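Local structure of putative methyltransferase from antibiotic biosynthesis pathway (Anabaena variabilis ATCC 29413, 3EGE) at residues 83-88 / 105-110; 116-121 / 167-172; 156-161 / 251-256. The protein probably transfers a methyl group from S-adenosylmethionine to a substrate not yet identified, perhaps in an antibiotic biosynthesis pathway. All blocks are in the same frame, centred on the assembly; numbering follows the deposited sequence.

Contact 1: residues 83-88 / 105-110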
loop_
_atom_site.group_PDB
_atom_site.type_symbol
_atom_site.label_atom_id
_atom_site.label_comp_id
_atom_site.label_asym_id
_atom_site.label_seq_id
_atom_site.Cartn_x
_atom_site.Cartn_y
_atom_site.Cartn_z
ATOM N N GLY A 83 16.601 7.753 -1.757
ATOM C CA GLY A 83 17.458 6.689 -1.247
ATOM C C GLY A 83 16.658 5.422 -1.070
ATOM O O GLY A 83 15.438 5.441 -1.218
ATOM N N TYR A 84 17.360 4.338 -0.753
ATOM C CA TYR A 84 16.764 3.030 -0.564
ATOM C C TYR A 84 16.480 2.758 0.908
ATOM O O TYR A 84 17.170 3.255 1.796
ATOM C CB TYR A 84 17.680 1.945 -1.112
ATOM C CG TYR A 84 17.974 2.034 -2.595
ATOM C CD1 TYR A 84 16.999 1.700 -3.537
ATOM C CD2 TYR A 84 19.249 2.396 -3.055
ATOM C CE1 TYR A 84 17.258 1.755 -4.913
ATOM C CE2 TYR A 84 19.544 2.457 -4.444
ATOM C CZ TYR A 84 18.537 2.129 -5.361
ATOM O OH TYR A 84 18.812 2.183 -6.708
ATOM N N ALA A 85 15.476 1.932 1.149
ATOM C CA ALA A 85 15.045 1.548 2.505
ATOM C C ALA A 85 16.135 0.921 3.380
ATOM O O ALA A 85 16.129 1.120 4.607
ATOM C CB ALA A 85 13.837 0.636 2.427
ATOM N N GLU A 86 17.069 0.205 2.742
ATOM C CA GLU A 86 18.171 -0.492 3.440
ATOM C C GLU A 86 19.328 0.384 3.951
ATOM O O GLU A 86 20.227 -0.118 4.658
ATOM C CB GLU A 86 18.749 -1.650 2.588
ATOM C CG GLU A 86 19.492 -1.298 1.269
ATOM C CD GLU A 86 18.607 -1.194 0.011
ATOM O OE1 GLU A 86 17.348 -1.238 0.137
ATOM O OE2 GLU A 86 19.192 -1.066 -1.108
ATOM N N ASN A 87 19.337 1.651 3.540
ATOM C CA ASN A 87 20.364 2.602 3.923
ATOM C C ASN A 87 19.777 4.022 3.948
ATOM O O ASN A 87 19.869 4.789 2.971
ATOM C CB ASN A 87 21.548 2.487 2.971
ATOM C CG ASN A 87 22.693 3.425 3.344
ATOM O OD1 ASN A 87 22.939 3.719 4.531
ATOM N ND2 ASN A 87 23.412 3.891 2.331
ATOM N N LEU A 88 19.147 4.339 5.078
ATOM C CA LEU A 88 18.525 5.629 5.298
ATOM C C LEU A 88 19.593 6.632 5.748
ATOM O O LEU A 88 20.411 6.313 6.605
ATOM C CB LEU A 88 17.413 5.519 6.338
ATOM C CG LEU A 88 16.288 4.499 6.062
ATOM C CD1 LEU A 88 15.340 4.361 7.302
ATOM C CD2 LEU A 88 15.481 4.832 4.812
ATOM N N HIS A 105 7.134 -4.560 0.062
ATOM C CA HIS A 105 7.276 -5.579 -0.985
ATOM C C HIS A 105 8.190 -5.184 -2.123
ATOM O O HIS A 105 8.642 -6.064 -2.848
ATOM C CB HIS A 105 5.922 -6.062 -1.523
ATOM C CG HIS A 105 5.113 -5.020 -2.218
ATOM N ND1 HIS A 105 4.503 -3.980 -1.549
ATOM C CD2 HIS A 105 4.738 -4.912 -3.516
ATOM C CE1 HIS A 105 3.831 -3.243 -2.416
ATOM N NE2 HIS A 105 3.953 -3.789 -3.614
ATOM N N HIS A 106 8.466 -3.877 -2.263
ATOM C CA HIS A 106 9.418 -3.369 -3.221
ATOM C C HIS A 106 10.851 -3.278 -2.668
ATOM O O HIS A 106 11.753 -2.966 -3.433
ATOM C CB HIS A 106 9.000 -1.991 -3.722
ATOM C CG HIS A 106 7.669 -1.962 -4.397
ATOM N ND1 HIS A 106 7.343 -2.819 -5.425
ATOM C CD2 HIS A 106 6.607 -1.136 -4.237
ATOM C CE1 HIS A 106 6.114 -2.552 -5.837
ATOM N NE2 HIS A 106 5.650 -1.526 -5.140
ATOM N N PHE A 107 11.082 -3.555 -1.379
ATOM C CA PHE A 107 12.430 -3.467 -0.811
ATOM C C PHE A 107 13.252 -4.723 -1.140
ATOM O O PHE A 107 12.729 -5.838 -1.113
ATOM C CB PHE A 107 12.421 -3.224 0.725
ATOM C CG PHE A 107 11.601 -2.028 1.194
ATOM C CD1 PHE A 107 11.185 -0.994 0.335
ATOM C CD2 PHE A 107 11.329 -1.893 2.555
ATOM C CE1 PHE A 107 10.436 0.102 0.829
ATOM C CE2 PHE A 107 10.595 -0.804 3.053
ATOM C CZ PHE A 107 10.153 0.196 2.189
ATOM N N SER A 108 14.545 -4.541 -1.411
ATOM C CA SER A 108 15.434 -5.651 -1.789
ATOM C C SER A 108 16.021 -6.404 -0.581
ATOM O O SER A 108 16.288 -7.601 -0.680
ATOM C CB SER A 108 16.551 -5.156 -2.732
ATOM O OG SER A 108 17.436 -4.275 -2.067
ATOM N N HIS A 109 16.262 -5.717 0.538
ATOM C CA HIS A 109 16.791 -6.370 1.773
ATOM C C HIS A 109 15.870 -5.948 2.901
ATOM O O HIS A 109 16.118 -4.960 3.582
ATOM C CB HIS A 109 18.256 -5.982 1.985
ATOM C CG HIS A 109 19.143 -6.351 0.835
ATOM N ND1 HIS A 109 19.485 -7.655 0.547
ATOM C CD2 HIS A 109 19.734 -5.588 -0.116
ATOM C CE1 HIS A 109 20.264 -7.676 -0.520
ATOM N NE2 HIS A 109 20.430 -6.434 -0.942
ATOM N N LEU A 110 14.769 -6.684 3.037
ATOM C CA LEU A 110 13.685 -6.375 3.988
ATOM C C LEU A 110 14.119 -6.336 5.454
ATOM O O LEU A 110 13.671 -5.469 6.196
ATOM C CB LEU A 110 12.499 -7.343 3.818
ATOM C CG LEU A 110 11.156 -7.035 4.510
ATOM C CD1 LEU A 110 10.621 -5.652 4.129
ATOM C CD2 LEU A 110 10.129 -8.124 4.183
HETATM O O HOH W 1 15.255 -1.379 -1.948
HETATM O O HOH W 2 18.562 -1.563 -3.957
#

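Contact 2: residues 116-121 / 167-172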
loop_
_atom_site.group_PDB
_atom_site.type_symbol
_atom_site.label_atom_id
_atom_site.label_comp_id
_atom_site.label_asym_id
_atom_site.label_seq_id
_atom_site.Cartn_x
_atom_site.Cartn_y
_atom_site.Cartn_z
ATOM N N GLU A 116 16.827 -0.679 10.017
ATOM C CA GLU A 116 16.898 0.774 9.766
ATOM C C GLU A 116 15.732 1.560 10.385
ATOM O O GLU A 116 15.946 2.659 10.893
ATOM C CB GLU A 116 16.984 1.089 8.245
ATOM C CG GLU A 116 18.336 0.887 7.570
ATOM C CD GLU A 116 19.383 1.858 8.070
ATOM O OE1 GLU A 116 20.041 1.580 9.109
ATOM O OE2 GLU A 116 19.560 2.900 7.417
HETATM N N MSE A 117 14.518 1.014 10.323
HETATM C CA MSE A 117 13.348 1.653 10.933
HETATM C C MSE A 117 13.505 1.726 12.439
HETATM O O MSE A 117 13.253 2.771 13.029
HETATM C CB MSE A 117 12.041 0.931 10.593
HETATM C CG MSE A 117 11.675 1.016 9.101
HETATM SE SE MSE A 117 10.162 -0.049 8.711
HETATM C CE MSE A 117 10.068 0.214 6.706
ATOM N N GLN A 118 13.942 0.619 13.043
ATOM C CA GLN A 118 14.214 0.568 14.467
ATOM C C GLN A 118 15.328 1.550 14.881
ATOM O O GLN A 118 15.251 2.152 15.947
ATOM C CB GLN A 118 14.532 -0.881 14.900
ATOM C CG GLN A 118 14.820 -1.071 16.411
ATOM C CD GLN A 118 13.698 -0.574 17.341
ATOM O OE1 GLN A 118 12.500 -0.769 17.078
ATOM N NE2 GLN A 118 14.095 0.027 18.453
ATOM N N ARG A 119 16.336 1.723 14.026
ATOM C CA ARG A 119 17.474 2.615 14.321
ATOM C C ARG A 119 17.059 4.089 14.419
ATOM O O ARG A 119 17.547 4.821 15.299
ATOM C CB ARG A 119 18.560 2.444 13.247
ATOM C CG ARG A 119 19.822 3.287 13.434
ATOM C CD ARG A 119 20.806 3.152 12.287
ATOM N NE ARG A 119 20.263 3.650 11.018
ATOM C CZ ARG A 119 20.159 4.930 10.672
ATOM N NH1 ARG A 119 20.472 5.909 11.507
ATOM N NH2 ARG A 119 19.660 5.223 9.493
ATOM N N ILE A 120 16.163 4.503 13.522
ATOM C CA ILE A 120 15.711 5.899 13.444
ATOM C C ILE A 120 14.616 6.286 14.425
ATOM O O ILE A 120 14.463 7.481 14.733
ATOM C CB ILE A 120 15.314 6.321 11.970
ATOM C CG1 ILE A 120 13.993 5.659 11.486
ATOM C CG2 ILE A 120 16.500 6.060 11.046
ATOM C CD1 ILE A 120 13.455 6.184 10.140
ATOM N N ILE A 121 13.893 5.287 14.937
ATOM C CA ILE A 121 12.721 5.535 15.782
ATOM C C ILE A 121 13.045 5.802 17.275
ATOM O O ILE A 121 13.949 5.186 17.846
ATOM C CB ILE A 121 11.653 4.405 15.598
ATOM C CG1 ILE A 121 10.222 4.937 15.883
ATOM C CG2 ILE A 121 12.024 3.147 16.421
ATOM C CD1 ILE A 121 9.063 3.919 15.600
ATOM N N GLU A 167 11.738 -9.815 15.112
ATOM C CA GLU A 167 13.162 -10.125 15.351
ATOM C C GLU A 167 14.101 -8.909 15.337
ATOM O O GLU A 167 15.082 -8.898 16.065
ATOM C CB GLU A 167 13.700 -11.091 14.288
ATOM C CG GLU A 167 13.297 -12.522 14.464
ATOM C CD GLU A 167 13.630 -13.398 13.254
ATOM O OE1 GLU A 167 13.921 -12.875 12.145
ATOM O OE2 GLU A 167 13.572 -14.639 13.413
ATOM N N ASN A 168 13.822 -7.932 14.471
ATOM C CA ASN A 168 14.663 -6.722 14.299
ATOM C C ASN A 168 14.169 -5.455 15.015
ATOM O O ASN A 168 14.751 -4.389 14.849
ATOM C CB ASN A 168 14.875 -6.501 12.808
ATOM C CG ASN A 168 15.652 -7.640 12.172
ATOM O OD1 ASN A 168 16.875 -7.674 12.253
ATOM N ND2 ASN A 168 14.953 -8.578 11.544
ATOM N N THR A 169 13.129 -5.596 15.833
ATOM C CA THR A 169 12.519 -4.509 16.598
ATOM C C THR A 169 12.520 -4.732 18.116
ATOM O O THR A 169 12.617 -3.758 18.874
ATOM C CB THR A 169 11.079 -4.269 16.072
ATOM O OG1 THR A 169 11.177 -3.682 14.769
ATOM C CG2 THR A 169 10.284 -3.323 16.942
ATOM N N LYS A 170 12.399 -5.989 18.559
ATOM C CA LYS A 170 12.344 -6.338 19.990
ATOM C C LYS A 170 11.205 -5.562 20.729
ATOM O O LYS A 170 11.378 -4.993 21.833
ATOM C CB LYS A 170 13.720 -6.210 20.691
ATOM C CG LYS A 170 14.809 -7.205 20.234
ATOM C CD LYS A 170 15.445 -6.834 18.888
ATOM C CE LYS A 170 16.668 -7.695 18.580
ATOM N NZ LYS A 170 17.292 -7.324 17.270
ATOM N N ARG A 171 10.068 -5.496 20.033
ATOM C CA ARG A 171 8.804 -4.946 20.528
ATOM C C ARG A 171 7.805 -5.943 19.963
ATOM O O ARG A 171 8.076 -6.545 18.899
ATOM C CB ARG A 171 8.528 -3.553 19.968
ATOM C CG ARG A 171 9.528 -2.485 20.335
ATOM C CD ARG A 171 9.135 -1.625 21.538
ATOM N NE ARG A 171 8.033 -0.687 21.235
ATOM C CZ ARG A 171 7.818 0.514 21.815
ATOM N NH1 ARG A 171 8.653 1.032 22.736
ATOM N NH2 ARG A 171 6.767 1.252 21.427
ATOM N N ARG A 172 6.690 -6.156 20.665
ATOM C CA ARG A 172 5.681 -7.104 20.177
ATOM C C ARG A 172 5.079 -6.508 18.902
ATOM O O ARG A 172 4.805 -5.306 18.834
ATOM C CB ARG A 172 4.593 -7.425 21.211
ATOM C CG ARG A 172 3.610 -8.530 20.729
ATOM C CD ARG A 172 2.534 -8.927 21.732
ATOM N NE ARG A 172 1.534 -7.874 21.955
ATOM C CZ ARG A 172 1.601 -6.897 22.872
ATOM N NH1 ARG A 172 2.641 -6.766 23.711
ATOM N NH2 ARG A 172 0.603 -6.007 22.952
#

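Contact 3: residues 156-161 / 251-256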
loop_
_atom_site.group_PDB
_atom_site.type_symbol
_atom_site.label_atom_id
_atom_site.label_comp_id
_atom_site.label_asym_id
_atom_site.label_seq_id
_atom_site.Cartn_x
_atom_site.Cartn_y
_atom_site.Cartn_z
ATOM N N LEU A 156 6.326 -12.404 0.652
ATOM C CA LEU A 156 6.289 -13.269 1.810
ATOM C C LEU A 156 4.942 -13.418 2.519
ATOM O O LEU A 156 4.152 -12.474 2.569
ATOM C CB LEU A 156 7.216 -12.713 2.902
ATOM C CG LEU A 156 8.711 -12.590 2.702
ATOM C CD1 LEU A 156 9.293 -11.891 3.924
ATOM C CD2 LEU A 156 9.328 -13.957 2.474
ATOM N N PRO A 157 4.689 -14.609 3.095
ATOM C CA PRO A 157 3.538 -14.793 3.971
ATOM C C PRO A 157 3.543 -13.797 5.160
ATOM O O PRO A 157 4.619 -13.407 5.633
ATOM C CB PRO A 157 3.740 -16.220 4.505
ATOM C CG PRO A 157 4.456 -16.903 3.414
ATOM C CD PRO A 157 5.418 -15.877 2.904
ATOM N N LEU A 158 2.352 -13.419 5.630
ATOM C CA LEU A 158 2.202 -12.448 6.723
ATOM C C LEU A 158 2.993 -12.837 7.979
ATOM O O LEU A 158 3.577 -11.972 8.623
ATOM C CB LEU A 158 0.723 -12.250 7.096
ATOM C CG LEU A 158 0.393 -11.012 7.954
ATOM C CD1 LEU A 158 0.536 -9.734 7.118
ATOM C CD2 LEU A 158 -1.016 -11.151 8.518
ATOM N N ASP A 159 3.006 -14.126 8.310
ATOM C CA ASP A 159 3.753 -14.635 9.472
ATOM C C ASP A 159 5.258 -14.413 9.363
ATOM O O ASP A 159 5.883 -14.054 10.356
ATOM C CB ASP A 159 3.423 -16.127 9.737
ATOM C CG ASP A 159 2.020 -16.327 10.315
ATOM O OD1 ASP A 159 1.371 -15.323 10.733
ATOM O OD2 ASP A 159 1.561 -17.508 10.377
ATOM N N GLU A 160 5.822 -14.621 8.168
ATOM C CA GLU A 160 7.245 -14.336 7.913
ATOM C C GLU A 160 7.535 -12.837 8.088
ATOM O O GLU A 160 8.525 -12.470 8.730
ATOM C CB GLU A 160 7.702 -14.841 6.533
ATOM C CG GLU A 160 7.681 -16.393 6.462
ATOM C CD GLU A 160 8.229 -17.006 5.148
ATOM O OE1 GLU A 160 9.075 -16.371 4.473
ATOM O OE2 GLU A 160 7.826 -18.154 4.816
ATOM N N GLN A 161 6.632 -11.996 7.578
ATOM C CA GLN A 161 6.754 -10.536 7.687
ATOM C C GLN A 161 6.745 -10.108 9.149
ATOM O O GLN A 161 7.639 -9.348 9.579
ATOM C CB GLN A 161 5.633 -9.803 6.942
ATOM C CG GLN A 161 5.593 -10.021 5.435
ATOM C CD GLN A 161 4.423 -9.297 4.792
ATOM O OE1 GLN A 161 4.243 -8.090 4.983
ATOM N NE2 GLN A 161 3.634 -10.025 4.005
ATOM N N GLY A 251 -6.769 -9.592 1.655
ATOM C CA GLY A 251 -5.494 -9.843 2.291
ATOM C C GLY A 251 -4.667 -8.638 2.710
ATOM O O GLY A 251 -3.507 -8.818 3.049
ATOM N N TYR A 252 -5.247 -7.432 2.705
ATOM C CA TYR A 252 -4.523 -6.242 3.167
ATOM C C TYR A 252 -4.509 -6.255 4.692
ATOM O O TYR A 252 -5.545 -6.515 5.342
ATOM C CB TYR A 252 -5.109 -4.947 2.620
ATOM C CG TYR A 252 -4.936 -4.816 1.126
ATOM C CD1 TYR A 252 -5.897 -5.370 0.239
ATOM C CD2 TYR A 252 -3.823 -4.178 0.592
ATOM C CE1 TYR A 252 -5.763 -5.263 -1.168
ATOM C CE2 TYR A 252 -3.654 -4.040 -0.827
ATOM C CZ TYR A 252 -4.637 -4.594 -1.709
ATOM O OH TYR A 252 -4.523 -4.513 -3.096
ATOM N N ARG A 253 -3.319 -5.974 5.236
ATOM C CA ARG A 253 -3.052 -6.056 6.666
ATOM C C ARG A 253 -2.135 -4.936 7.171
ATOM O O ARG A 253 -1.142 -4.590 6.519
ATOM C CB ARG A 253 -2.306 -7.371 6.952
ATOM C CG ARG A 253 -3.049 -8.660 6.672
ATOM C CD ARG A 253 -4.093 -8.944 7.763
ATOM N NE ARG A 253 -4.831 -10.164 7.493
ATOM C CZ ARG A 253 -5.806 -10.320 6.589
ATOM N NH1 ARG A 253 -6.205 -9.334 5.825
ATOM N NH2 ARG A 253 -6.386 -11.497 6.443
ATOM N N PHE A 254 -2.476 -4.389 8.341
ATOM C CA PHE A 254 -1.575 -3.485 9.057
ATOM C C PHE A 254 -0.745 -4.367 9.988
ATOM O O PHE A 254 -1.317 -5.146 10.752
ATOM C CB PHE A 254 -2.303 -2.422 9.881
ATOM C CG PHE A 254 -2.827 -1.284 9.071
ATOM C CD1 PHE A 254 -1.964 -0.306 8.604
ATOM C CD2 PHE A 254 -4.194 -1.169 8.783
ATOM C CE1 PHE A 254 -2.446 0.792 7.851
ATOM C CE2 PHE A 254 -4.690 -0.082 8.008
ATOM C CZ PHE A 254 -3.811 0.902 7.553
ATOM N N ILE A 255 0.580 -4.311 9.835
ATOM C CA ILE A 255 1.535 -4.915 10.769
ATOM C C ILE A 255 2.072 -3.696 11.543
ATOM O O ILE A 255 2.455 -2.688 10.926
ATOM C CB ILE A 255 2.757 -5.586 10.107
ATOM C CG1 ILE A 255 2.403 -6.827 9.316
ATOM C CG2 ILE A 255 3.731 -6.068 11.166
ATOM C CD1 ILE A 255 3.679 -7.396 8.661
ATOM N N TYR A 256 2.103 -3.806 12.875
ATOM C CA TYR A 256 2.556 -2.722 13.726
ATOM C C TYR A 256 3.121 -3.171 15.066
ATOM O O TYR A 256 2.691 -4.180 15.633
ATOM C CB TYR A 256 1.422 -1.708 13.965
ATOM C CG TYR A 256 0.203 -2.310 14.621
ATOM C CD1 TYR A 256 -0.771 -2.956 13.856
ATOM C CD2 TYR A 256 0.013 -2.242 16.014
ATOM C CE1 TYR A 256 -1.912 -3.524 14.448
ATOM C CE2 TYR A 256 -1.133 -2.816 16.618
ATOM C CZ TYR A 256 -2.085 -3.457 15.825
ATOM O OH TYR A 256 -3.203 -4.045 16.389
#

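Contact 1: residues 83-88 / 105-110
A85 and F107 meet where two loop segments come close, with A85 CA and F107 CA 6.6 Å apart. E86 and H109 are a second close pair, with E86 CA and H109 CA 6.3 Å apart. Segment 83-88 makes a type I beta turn from Y84 to N87, closed by the backbone bond from N87 N to Y84 O. Segment 105-110 leaves a short 3-10 turn and reaches H109, at the N-cap position of helix 110-120. The apolar part is a CH-pi contact. A85 CB stands 3.4 Å from the centroid of the F107 ring, only 5° off the ring normal. All six ring carbons are therefore nearly equally far from the methyl. The F107 ring reaches this place with CG anti to the carbonyl carbon (chi1 -54°). The polar part lies next to it and runs through water. E86 folds back at chi2 (-88°). E86 OE1 and OE2 both stop 3.8 Å short of S108 OG, and water fills the role of a direct bond. One water donates to E86 OE1 at 3.0 Å and accepts from S108 N at 3.3 Å. A second water donates to E86 OE2 at 3.0 Å and has a weak link to S108 OG. This second water also sits over the centre of one face of the Y84 ring. The turn is tied to the helix by K112, which bonds E86 O. F107 also packs on I41 of strand 37-41 and touches the glycine-rich GxGxxG-like region. The paired loops follow strands 78-81 and 97-101 of the Rossmann-like methyltransferase fold, on the side where relatives bind S-adenosylmethionine.

Contact 2: residues 116-121 / 167-172
Q118 and T169 join two helices that pack on the same face of the Rossmann-like sheet. Q118 is near the C-terminal end of helix 110-120, the crossover helix of a beta-alpha-beta unit between strands 97-101 and 126-131. T169 lies in the last part of the other segment's helical region, just before K170 turns the chain with positive phi. Q118 CA and T169 CA are 5.8 Å apart, so the backbones come close here. Q118 CG is anti to the backbone N (chi1 -179°) and the chain then bends at chi2 (56°), which lays the side chain along the backbone of N168 and T169. Q118 CB rests 3.5 Å from N168 O. The amide end reaches farther, to T169. This meeting is by packing alone. The N168 amide is held elsewhere: ND2 bonds L164 O and E111 OE2, and OD1 bonds Q115 NE2. N168 thus ties the two helices together one and two turns earlier on helix 110-120, at Q115 and E111. On the far side of that helix, R119 grips E116 side-on, NE to OE1 and NH2 to OE2. M117, a selenomethionine, runs into the core and packs on F107 and on strands 97-101 and 126-131. T169 also touches strand 126-131, through I126. The Q118 and T169 side chains cross at a slant, and Q118 OE1 lies 3.4 Å from the methyl carbon T169 CG2.

Contact 3: residues 156-161 / 251-256
L158 and Q161 lie one turn apart on helix 158-169 and point at R253 and I255 of strand 252-258. The nearest CA pairs, L158 with R253 and Q161 with I255, are both 8.3 Å apart. Side chains therefore fill the space between helix and sheet. L158 CG, anti to the backbone N (chi1 -165°), carries the branch to the strand, where both methyls touch R253. L158 CD1 lies 3.7 Å from R253 CB. L158 CD2 lies 3.7 Å from R253 CG and goes on along the chain to CD. The two side chains cross at about a right angle. R253 thus offers its aliphatic part to the leucine. Its bend at chi2 (-76°) takes the guanidinium back toward its own strand. There R253 NH1 bonds Y252 O at 2.9 Å, from well above the carbonyl plane, and makes a salt bridge to D249. L158 CD1 also reaches I255 CG1, at 4.1 Å. I255 meets the helix a second time through its far end. I255 CG1 is anti to the carbonyl carbon (chi1 -68°), and I255 CD1 extends to 3.5 Å from Q161 CB. This pair, too, crosses at about a right angle. Q161 uses its carbon stem for packing and its amide for anchoring. Q161 NE2 donates to L156 O at 2.9 Å and also bonds F131 O, while OE1 bonds T130 OG1. The amide so ties the start of the helix to the end of strand 126-131, the neighbour of strand 252-258 in the sheet. The chemistry implies an interface closed by carbon contacts, in which R253 NH1 and the Q161 amide find their partners on their own segments and on nearby parts of the chain.

Contact 1 is a surface contact between loops, while contacts 2 and 3 are buried. Contacts 2 and 3 both use helix 158-169: its start packs on strand 252-258, and its later part approaches helix 110-120. Helix 110-120 also joins contacts 1 and 2. H109 stands at its N-cap position, and E116, farther along it, bonds L88 N, with E116 OE2 and L88 N 2.8 Å apart. Contacts 1 and 3 touch through L110 CD2 and L156 CD1, 3.9 Å apart. Their chemistry follows their place. Water bridges serve the outer loops, a glutamine amide packs on backbone and a methyl in contact 2, and aliphatic carbon fills contact 3.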